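Local coordinates for probable phenazine-specific methyltransferase (Pseudomonas aeruginosa, PDB 2IP2), which transfers a methyl group from S-adenosyl-L-methionine to phenazine-1-carboxylate, giving 5-methylphenazine-1-carboxylate on the way to the virulence pigment pyocyanine, at residues P161-F166 against V320-E325. Numbering follows the deposited sequence.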
loop_
_atom_site.group_PDB
_atom_site.type_symbol
_atom_site.label_atom_id
_atom_site.label_comp_id
_atom_site.label_asym_id
_atom_site.label_seq_id
_atom_site.Cartn_x
_atom_site.Cartn_y
_atom_site.Cartn_z
ATOM N N PRO A 161 0.454 -17.295 27.431
ATOM C CA PRO A 161 0.929 -18.211 28.477
ATOM C C PRO A 161 2.414 -18.057 28.828
ATOM O O PRO A 161 2.877 -18.739 29.767
ATOM C CB PRO A 161 0.681 -19.586 27.875
ATOM C CG PRO A 161 0.775 -19.339 26.369
ATOM C CD PRO A 161 0.125 -18.010 26.178
ATOM N N ARG A 162 3.156 -17.240 28.066
ATOM C CA ARG A 162 4.528 -16.843 28.450
ATOM C C ARG A 162 4.487 -15.665 29.420
ATOM O O ARG A 162 5.388 -15.521 30.240
ATOM C CB ARG A 162 5.408 -16.462 27.243
ATOM C CG ARG A 162 5.666 -17.590 26.220
ATOM C CD ARG A 162 6.600 -17.159 25.052
ATOM N NE ARG A 162 6.497 -18.082 23.909
ATOM C CZ ARG A 162 6.027 -17.760 22.692
ATOM N NH1 ARG A 162 5.637 -16.514 22.413
ATOM N NH2 ARG A 162 5.951 -18.688 21.735
ATOM N N LEU A 163 3.465 -14.813 29.330
ATOM C CA LEU A 163 3.341 -13.674 30.274
ATOM C C LEU A 163 2.539 -14.013 31.540
ATOM O O LEU A 163 2.747 -13.399 32.586
ATOM C CB LEU A 163 2.696 -12.467 29.595
ATOM C CG LEU A 163 3.394 -11.743 28.441
ATOM C CD1 LEU A 163 2.307 -11.036 27.594
ATOM C CD2 LEU A 163 4.455 -10.716 28.912
ATOM N N LEU A 164 1.616 -14.956 31.447
ATOM C CA LEU A 164 0.830 -15.353 32.599
ATOM C C LEU A 164 1.176 -16.780 32.953
ATOM O O LEU A 164 1.502 -17.577 32.078
ATOM C CB LEU A 164 -0.686 -15.233 32.317
ATOM C CG LEU A 164 -1.276 -13.948 31.696
ATOM C CD1 LEU A 164 -2.780 -13.931 31.811
ATOM C CD2 LEU A 164 -0.782 -12.699 32.358
ATOM N N ASP A 165 1.083 -17.115 34.239
ATOM C CA ASP A 165 1.381 -18.449 34.677
ATOM C C ASP A 165 0.084 -19.290 34.721
ATOM O O ASP A 165 -0.778 -19.068 35.549
ATOM C CB ASP A 165 2.095 -18.369 36.063
ATOM C CG ASP A 165 2.715 -19.711 36.524
ATOM O OD1 ASP A 165 2.504 -20.794 35.917
ATOM O OD2 ASP A 165 3.436 -19.662 37.558
ATOM N N PHE A 166 -0.067 -20.241 33.809
ATOM C CA PHE A 166 -1.223 -21.133 33.845
ATOM C C PHE A 166 -0.925 -22.458 34.544
ATOM O O PHE A 166 -1.803 -23.315 34.631
ATOM C CB PHE A 166 -1.769 -21.394 32.438
ATOM C CG PHE A 166 -2.435 -20.207 31.839
ATOM C CD1 PHE A 166 -1.668 -19.217 31.224
ATOM C CD2 PHE A 166 -3.830 -20.094 31.846
ATOM C CE1 PHE A 166 -2.274 -18.091 30.644
ATOM C CE2 PHE A 166 -4.458 -18.984 31.263
ATOM C CZ PHE A 166 -3.682 -17.983 30.647
ATOM N N VAL A 320 0.144 -4.910 28.941
ATOM C CA VAL A 320 1.278 -5.400 28.137
ATOM C C VAL A 320 0.973 -5.221 26.644
ATOM O O VAL A 320 -0.136 -5.552 26.202
ATOM C CB VAL A 320 1.566 -6.913 28.453
ATOM C CG1 VAL A 320 2.703 -7.512 27.553
ATOM C CG2 VAL A 320 1.884 -7.128 29.909
ATOM N N ASP A 321 1.937 -4.708 25.872
ATOM C CA ASP A 321 1.821 -4.646 24.421
ATOM C C ASP A 321 2.196 -5.964 23.808
ATOM O O ASP A 321 3.355 -6.414 23.935
ATOM C CB ASP A 321 2.720 -3.547 23.848
ATOM C CG ASP A 321 2.240 -2.147 24.216
ATOM O OD1 ASP A 321 1.109 -2.033 24.707
ATOM O OD2 ASP A 321 2.981 -1.169 23.994
ATOM N N LEU A 322 1.227 -6.584 23.142
ATOM C CA LEU A 322 1.445 -7.870 22.447
ATOM C C LEU A 322 1.690 -7.658 20.940
ATOM O O LEU A 322 1.505 -6.554 20.427
ATOM C CB LEU A 322 0.247 -8.830 22.677
ATOM C CG LEU A 322 -0.299 -9.199 24.064
ATOM C CD1 LEU A 322 -1.647 -9.953 23.857
ATOM C CD2 LEU A 322 0.689 -10.084 24.846
ATOM N N PRO A 323 2.114 -8.718 20.212
ATOM C CA PRO A 323 2.263 -8.554 18.757
ATOM C C PRO A 323 1.004 -8.097 18.029
ATOM O O PRO A 323 -0.125 -8.309 18.511
ATOM C CB PRO A 323 2.676 -9.969 18.267
ATOM C CG PRO A 323 3.268 -10.635 19.450
ATOM C CD PRO A 323 2.527 -10.063 20.669
ATOM N N MET A 324 1.232 -7.481 16.858
ATOM C CA MET A 324 0.203 -7.037 15.936
ATOM C C MET A 324 -0.780 -6.099 16.594
ATOM O O MET A 324 -2.003 -6.301 16.514
ATOM C CB MET A 324 -0.506 -8.233 15.322
ATOM C CG MET A 324 0.474 -9.367 15.069
ATOM S SD MET A 324 0.039 -10.287 13.611
ATOM C CE MET A 324 -0.997 -9.063 12.742
ATOM N N GLU A 325 -0.223 -5.087 17.271
ATOM C CA GLU A 325 -0.992 -4.001 17.850
ATOM C C GLU A 325 -2.098 -4.468 18.822
ATOM O O GLU A 325 -3.119 -3.800 18.958
ATOM C CB GLU A 325 -1.552 -3.049 16.753
ATOM C CG GLU A 325 -0.495 -2.292 15.914
ATOM C CD GLU A 325 0.383 -1.335 16.730
ATOM O OE1 GLU A 325 -0.112 -0.779 17.732
ATOM O OE2 GLU A 325 1.556 -1.133 16.358
#
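At the border strand of the Rossmann-like methyltransferase sheet, Leu163, in the last turn of helix 154-163, meets Val320 on strand 314-322 and Leu322, two residues on. The contact is small, about 113 Å² in all, and wholly apolar. Leu163 and Val320 reach toward each other, tip to tip. In Leu163, chi1 (-65°) sets CG beside the backbone N, and chi2 (155°) then turns CD1 and CD2 to meet the valine. Val320 CG1 lies 3.5 Å from Leu163 CD1, and the same valine methyl also faces Leu163 CD2. Leu322 comes in at a slant and touches with a single branch; its CD2 sits 3.3 Å from Leu163 CD1, tighter than a usual van der Waals contact. Leu163 CD1 is therefore shared by Val320 and Leu322. Met328, on the adjoining strand 326-333, packs against all three side chains, and just outside the contact Arg318 of strand 314-322 donates from NH1 to Leu163 O. The contact sets the C-terminal end of helix 154-163 beside the last two strands, 326-333 and 314-322, of the 3-2-1-4-5-7-6 sheet characteristic of class I SAM-dependent methyltransferases.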